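Long-range contacts in hydrolase, haloacid dehalogenase-like family (Porphyromonas gingivalis, PDB 2I6X), which probably acts as a hydrolase of the haloacid dehalogenase superfamily: residues I5-F10 with E168-I173; D154-M159 with L186-Y191. All coordinates share one frame; numbering follows the deposited sequence.

Interaction 1 (I5-F10 with E168-I173); sequences IRNIVF and EETLFI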
loop_
_atom_site.group_PDB
_atom_site.type_symbol
_atom_site.label_atom_id
_atom_site.label_comp_id
_atom_site.label_asym_id
_atom_site.label_seq_id
_atom_site.Cartn_x
_atom_site.Cartn_y
_atom_site.Cartn_z
ATOM N N ILE A 5 1.251 17.446 14.943
ATOM C CA ILE A 5 1.370 16.788 13.668
ATOM C C ILE A 5 1.178 17.809 12.536
ATOM O O ILE A 5 0.195 18.559 12.534
ATOM C CB ILE A 5 0.287 15.654 13.562
ATOM C CG1 ILE A 5 0.345 14.674 14.750
ATOM C CG2 ILE A 5 0.340 14.942 12.216
ATOM C CD1 ILE A 5 1.610 13.893 14.873
ATOM N N ARG A 6 2.128 17.828 11.598
ATOM C CA ARG A 6 2.061 18.620 10.364
ATOM C C ARG A 6 1.849 17.743 9.110
ATOM O O ARG A 6 1.291 18.201 8.108
ATOM C CB ARG A 6 3.355 19.425 10.178
ATOM C CG ARG A 6 3.604 20.522 11.209
ATOM C CD ARG A 6 4.419 21.646 10.565
ATOM N NE ARG A 6 5.097 22.514 11.534
ATOM C CZ ARG A 6 4.510 23.485 12.240
ATOM N NH1 ARG A 6 3.207 23.732 12.105
ATOM N NH2 ARG A 6 5.231 24.210 13.091
ATOM N N ASN A 7 2.319 16.494 9.177
ATOM C CA ASN A 7 2.290 15.569 8.058
ATOM C C ASN A 7 1.627 14.258 8.474
ATOM O O ASN A 7 1.752 13.831 9.624
ATOM C CB ASN A 7 3.702 15.274 7.537
ATOM C CG ASN A 7 4.644 16.462 7.670
ATOM O OD1 ASN A 7 4.525 17.456 6.945
ATOM N ND2 ASN A 7 5.585 16.367 8.601
ATOM N N ILE A 8 0.906 13.634 7.547
ATOM C CA ILE A 8 0.300 12.360 7.831
ATOM C C ILE A 8 0.608 11.465 6.648
ATOM O O ILE A 8 0.430 11.877 5.507
ATOM C CB ILE A 8 -1.254 12.460 8.033
ATOM C CG1 ILE A 8 -1.633 13.518 9.077
ATOM C CG2 ILE A 8 -1.848 11.107 8.433
ATOM C CD1 ILE A 8 -2.980 14.120 8.812
ATOM N N VAL A 9 1.057 10.243 6.932
ATOM C CA VAL A 9 1.443 9.254 5.930
ATOM C C VAL A 9 0.549 8.047 6.127
ATOM O O VAL A 9 0.397 7.568 7.246
ATOM C CB VAL A 9 2.930 8.797 6.116
ATOM C CG1 VAL A 9 3.296 7.686 5.103
ATOM C CG2 VAL A 9 3.880 9.972 5.984
ATOM N N PHE A 10 -0.046 7.558 5.042
ATOM C CA PHE A 10 -0.963 6.430 5.092
ATOM C C PHE A 10 -0.392 5.273 4.313
ATOM O O PHE A 10 0.226 5.479 3.266
ATOM C CB PHE A 10 -2.285 6.816 4.420
ATOM C CG PHE A 10 -3.029 7.912 5.114
ATOM C CD1 PHE A 10 -4.060 7.615 6.009
ATOM C CD2 PHE A 10 -2.728 9.242 4.862
ATOM C CE1 PHE A 10 -4.758 8.632 6.656
ATOM C CE2 PHE A 10 -3.406 10.251 5.512
ATOM C CZ PHE A 10 -4.426 9.941 6.409
ATOM N N GLU A 168 9.254 13.600 13.718
ATOM C CA GLU A 168 8.534 13.935 14.933
ATOM C C GLU A 168 7.321 14.836 14.691
ATOM O O GLU A 168 6.563 15.124 15.610
ATOM C CB GLU A 168 9.453 14.503 16.003
ATOM C CG GLU A 168 9.914 15.927 15.752
ATOM C CD GLU A 168 11.231 15.998 14.983
ATOM O OE1 GLU A 168 11.980 16.982 15.248
ATOM O OE2 GLU A 168 11.503 15.064 14.144
ATOM N N GLU A 169 7.130 15.270 13.456
ATOM C CA GLU A 169 5.956 16.061 13.118
ATOM C C GLU A 169 5.008 15.267 12.231
ATOM O O GLU A 169 4.053 15.807 11.687
ATOM C CB GLU A 169 6.371 17.342 12.412
ATOM C CG GLU A 169 7.225 18.273 13.262
ATOM C CD GLU A 169 7.427 19.622 12.597
ATOM O OE1 GLU A 169 7.224 19.717 11.364
ATOM O OE2 GLU A 169 7.775 20.593 13.308
ATOM N N THR A 170 5.278 13.980 12.089
ATOM C CA THR A 170 4.563 13.157 11.126
ATOM C C THR A 170 3.832 12.012 11.809
ATOM O O THR A 170 4.406 11.338 12.656
ATOM C CB THR A 170 5.534 12.602 10.041
ATOM O OG1 THR A 170 6.300 13.692 9.490
ATOM C CG2 THR A 170 4.773 11.923 8.947
ATOM N N LEU A 171 2.568 11.800 11.435
ATOM C CA LEU A 171 1.808 10.639 11.900
ATOM C C LEU A 171 1.790 9.559 10.819
ATOM O O LEU A 171 1.400 9.833 9.694
ATOM C CB LEU A 171 0.395 11.062 12.310
ATOM C CG LEU A 171 -0.602 9.987 12.716
ATOM C CD1 LEU A 171 -0.114 9.226 13.955
ATOM C CD2 LEU A 171 -1.973 10.633 12.966
ATOM N N PHE A 172 2.245 8.349 11.151
ATOM C CA PHE A 172 2.363 7.225 10.186
ATOM C C PHE A 172 1.318 6.172 10.497
ATOM O O PHE A 172 1.274 5.647 11.616
ATOM C CB PHE A 172 3.783 6.627 10.235
ATOM C CG PHE A 172 3.989 5.387 9.343
ATOM C CD1 PHE A 172 4.066 5.506 7.951
ATOM C CD2 PHE A 172 4.139 4.115 9.908
ATOM C CE1 PHE A 172 4.277 4.360 7.114
ATOM C CE2 PHE A 172 4.353 2.981 9.112
ATOM C CZ PHE A 172 4.422 3.096 7.702
ATOM N N ILE A 173 0.429 5.898 9.535
ATOM C CA ILE A 173 -0.729 5.008 9.771
ATOM C C ILE A 173 -0.566 3.770 8.913
ATOM O O ILE A 173 -0.696 3.821 7.677
ATOM C CB ILE A 173 -2.077 5.739 9.547
ATOM C CG1 ILE A 173 -2.140 7.029 10.381
ATOM C CG2 ILE A 173 -3.300 4.802 9.844
ATOM C CD1 ILE A 173 -3.260 8.023 9.969
HETATM O O HOH W 1 7.667 18.425 9.066
#
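The Phe172 ring takes Val9 CG1 at its edge, in the ring plane and 3.7 Å from CD1, while Ile173 CD1 approaches the Phe10 ring obliquely at CE1, the two side chains lying side by side. At the guanidinium of Arg6, Glu169 OE1 lies near the plane at the edge, forming a long salt bridge to NE (3.5 Å); the two side chains run alongside each other with their charged planes turned 80° apart. The Asn7 amide sends ND2 to Thr170 OG1 (2.9 Å), which sits 19° out of the amide plane, and also to a water held by Glu169 OE1. Thr170 OG1 is further tied to the backbone O of Lys166. With CG1 anti to its carbonyl carbon (chi1 -53°), Ile173 extends CD1 to Ile8 CG2 as well, 3.7 Å away, and helix 200-207 covers this side. Glu169 O accepts from both Arg6 N and Asn7 N, after which hydrogen bonds from Leu171 N to Asn7 O, Val9 N to Leu171 O and Ile173 N to Val9 O, each 2.8 Å, continue the parallel pairing. Strand 106-111 hydrogen-bonds to the other edge of 7-10, the middle strand of the parallel, Rossmann-like sheet characteristic of the HAD fold.

Interaction 2 (D154-M159 with L186-Y191); sequences DIFLEM and LGFHTY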
loop_
_atom_site.group_PDB
_atom_site.type_symbol
_atom_site.label_atom_id
_atom_site.label_comp_id
_atom_site.label_asym_id
_atom_site.label_seq_id
_atom_site.Cartn_x
_atom_site.Cartn_y
_atom_site.Cartn_z
ATOM N N ASP A 154 15.591 2.319 4.231
ATOM C CA ASP A 154 15.862 3.079 3.010
ATOM C C ASP A 154 14.619 3.721 2.387
ATOM O O ASP A 154 14.683 4.862 1.949
ATOM C CB ASP A 154 16.771 2.368 1.981
ATOM C CG ASP A 154 16.239 1.017 1.476
ATOM O OD1 ASP A 154 17.106 0.259 0.960
ATOM O OD2 ASP A 154 15.026 0.695 1.555
ATOM N N ILE A 155 13.484 3.031 2.406
ATOM C CA ILE A 155 12.284 3.586 1.774
ATOM C C ILE A 155 11.733 4.777 2.604
ATOM O O ILE A 155 11.343 5.800 2.040
ATOM C CB ILE A 155 11.190 2.505 1.448
ATOM C CG1 ILE A 155 10.233 3.049 0.352
ATOM C CG2 ILE A 155 10.473 1.987 2.763
ATOM C CD1 ILE A 155 9.066 2.119 -0.101
ATOM N N PHE A 156 11.735 4.652 3.928
ATOM C CA PHE A 156 11.454 5.791 4.809
ATOM C C PHE A 156 12.389 6.982 4.573
ATOM O O PHE A 156 11.933 8.146 4.555
ATOM C CB PHE A 156 11.508 5.370 6.270
ATOM C CG PHE A 156 10.374 4.437 6.674
ATOM C CD1 PHE A 156 9.217 4.940 7.260
ATOM C CD2 PHE A 156 10.472 3.066 6.455
ATOM C CE1 PHE A 156 8.160 4.087 7.643
ATOM C CE2 PHE A 156 9.418 2.177 6.828
ATOM C CZ PHE A 156 8.260 2.687 7.420
ATOM N N LEU A 157 13.682 6.696 4.401
ATOM C CA LEU A 157 14.661 7.755 4.258
ATOM C C LEU A 157 14.541 8.511 2.915
ATOM O O LEU A 157 14.686 9.736 2.878
ATOM C CB LEU A 157 16.089 7.233 4.514
ATOM C CG LEU A 157 16.379 6.610 5.901
ATOM C CD1 LEU A 157 17.827 6.195 5.990
ATOM C CD2 LEU A 157 16.118 7.559 7.020
ATOM N N GLU A 158 14.269 7.783 1.830
ATOM C CA GLU A 158 14.006 8.409 0.544
ATOM C C GLU A 158 12.810 9.375 0.666
ATOM O O GLU A 158 12.909 10.538 0.253
ATOM C CB GLU A 158 13.783 7.357 -0.548
ATOM C CG GLU A 158 13.766 7.967 -1.957
ATOM C CD GLU A 158 13.661 6.941 -3.094
ATOM O OE1 GLU A 158 14.181 5.825 -2.920
ATOM O OE2 GLU A 158 13.089 7.249 -4.173
HETATM N N MSE A 159 11.720 8.889 1.273
HETATM C CA MSE A 159 10.521 9.674 1.565
HETATM C C MSE A 159 10.794 10.971 2.343
HETATM O O MSE A 159 10.372 12.054 1.927
HETATM C CB MSE A 159 9.483 8.825 2.315
HETATM C CG MSE A 159 8.295 9.654 2.789
HETATM SE SE MSE A 159 6.826 8.608 3.541
HETATM C CE MSE A 159 7.693 8.145 5.255
ATOM N N LEU A 186 12.649 5.402 13.603
ATOM C CA LEU A 186 13.015 6.618 12.918
ATOM C C LEU A 186 12.446 7.913 13.518
ATOM O O LEU A 186 12.769 9.003 13.033
ATOM C CB LEU A 186 12.636 6.477 11.423
ATOM C CG LEU A 186 13.502 5.417 10.725
ATOM C CD1 LEU A 186 13.005 5.187 9.316
ATOM C CD2 LEU A 186 15.025 5.768 10.770
ATOM N N GLY A 187 11.583 7.796 14.531
ATOM C CA GLY A 187 11.076 8.958 15.244
ATOM C C GLY A 187 9.673 9.416 14.861
ATOM O O GLY A 187 9.223 10.459 15.354
ATOM N N PHE A 188 8.975 8.648 14.009
ATOM C CA PHE A 188 7.561 8.921 13.685
ATOM C C PHE A 188 6.596 8.681 14.849
ATOM O O PHE A 188 6.847 7.829 15.702
ATOM C CB PHE A 188 7.075 8.101 12.476
ATOM C CG PHE A 188 7.775 8.437 11.190
ATOM C CD1 PHE A 188 7.199 9.319 10.281
ATOM C CD2 PHE A 188 9.011 7.859 10.872
ATOM C CE1 PHE A 188 7.831 9.628 9.095
ATOM C CE2 PHE A 188 9.656 8.159 9.684
ATOM C CZ PHE A 188 9.084 9.054 8.789
ATOM N N HIS A 189 5.514 9.467 14.873
ATOM C CA HIS A 189 4.260 9.086 15.538
ATOM C C HIS A 189 3.620 8.004 14.700
ATOM O O HIS A 189 3.639 8.089 13.475
ATOM C CB HIS A 189 3.323 10.279 15.693
ATOM C CG HIS A 189 3.927 11.371 16.510
ATOM N ND1 HIS A 189 3.928 11.346 17.890
ATOM C CD2 HIS A 189 4.638 12.466 16.150
ATOM C CE1 HIS A 189 4.586 12.399 18.345
ATOM N NE2 HIS A 189 5.021 13.100 17.312
ATOM N N THR A 190 3.121 6.961 15.356
ATOM C CA THR A 190 2.523 5.862 14.612
ATOM C C THR A 190 1.126 5.565 15.115
ATOM O O THR A 190 0.773 5.892 16.258
ATOM C CB THR A 190 3.376 4.542 14.618
ATOM O OG1 THR A 190 3.531 4.064 15.958
ATOM C CG2 THR A 190 4.757 4.728 13.955
ATOM N N TYR A 191 0.325 4.986 14.231
ATOM C CA TYR A 191 -0.937 4.355 14.628
ATOM C C TYR A 191 -1.106 3.075 13.804
ATOM O O TYR A 191 -0.854 3.091 12.619
ATOM C CB TYR A 191 -2.129 5.293 14.452
ATOM C CG TYR A 191 -3.403 4.661 14.956
ATOM C CD1 TYR A 191 -3.747 4.728 16.307
ATOM C CD2 TYR A 191 -4.257 3.968 14.086
ATOM C CE1 TYR A 191 -4.895 4.132 16.776
ATOM C CE2 TYR A 191 -5.402 3.366 14.538
ATOM C CZ TYR A 191 -5.723 3.450 15.885
ATOM O OH TYR A 191 -6.878 2.859 16.353
#
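Phe156 and Leu186 meet because each sets CG beside its own backbone N (chi1 -68° and -67°), which brings Leu186 CD1 against the root of the phenylalanine side chain. The contact belongs to the Rossmann-like HAD core, where helix 153-163 packs on one face of the parallel sheet and the turn entering edge strand 189-191 closes against it. Leu186 CD1 lies 3.4 Å from Phe156 CB, a tight approach, and reaches the ring obliquely near CG. Leu157, one residue further along the helix, adds a looser methyl contact at the outer margin, its CD2 4.3 Å from Leu186 CD2. Between Leu186 and Phe188, Gly187, with positive phi (101°), forms a Schellman motif following helix 177-185, and the CB of Phe188 after it points toward helix 153-163. The Phe188 ring then reaches the helix at two points: CE2 approaches Phe156 CD1 at 4.1 Å, the two side chains crossing at a slant, and the far end of the ring meets Met159. Phe156 also packs edge-to-face with Phe172, and Leu110 of strand 106-111 touches both Phe156 and Met159, so the cluster continues into the sheet. Met159 is a selenomethionine whose chain runs straight to SE and then bends at its last torsion, placing CE 3.9 Å from Phe188 CZ.

After strand 7-10 the chain makes a long, largely helical excursion that includes the two-stranded antiparallel sheet of 17-19 and 87-90, then returns for 106-111 and 139-142 before helix 153-163; at 170-173 interaction 1 closes a long loop beside the first strand. Interaction 2 opens within that loop, at 154-159, and closes beyond it at 186-191, so the two cross. Helix 177-185 carries the chain from 170-173 to 189-191, the next strand of the sheet. There the contacts touch: Phe172 N lies 2.7 Å from His189 O, a probable hydrogen bond. Together they join the middle of the sheet, the segment leading into one of its outer strands, and a helix on one face.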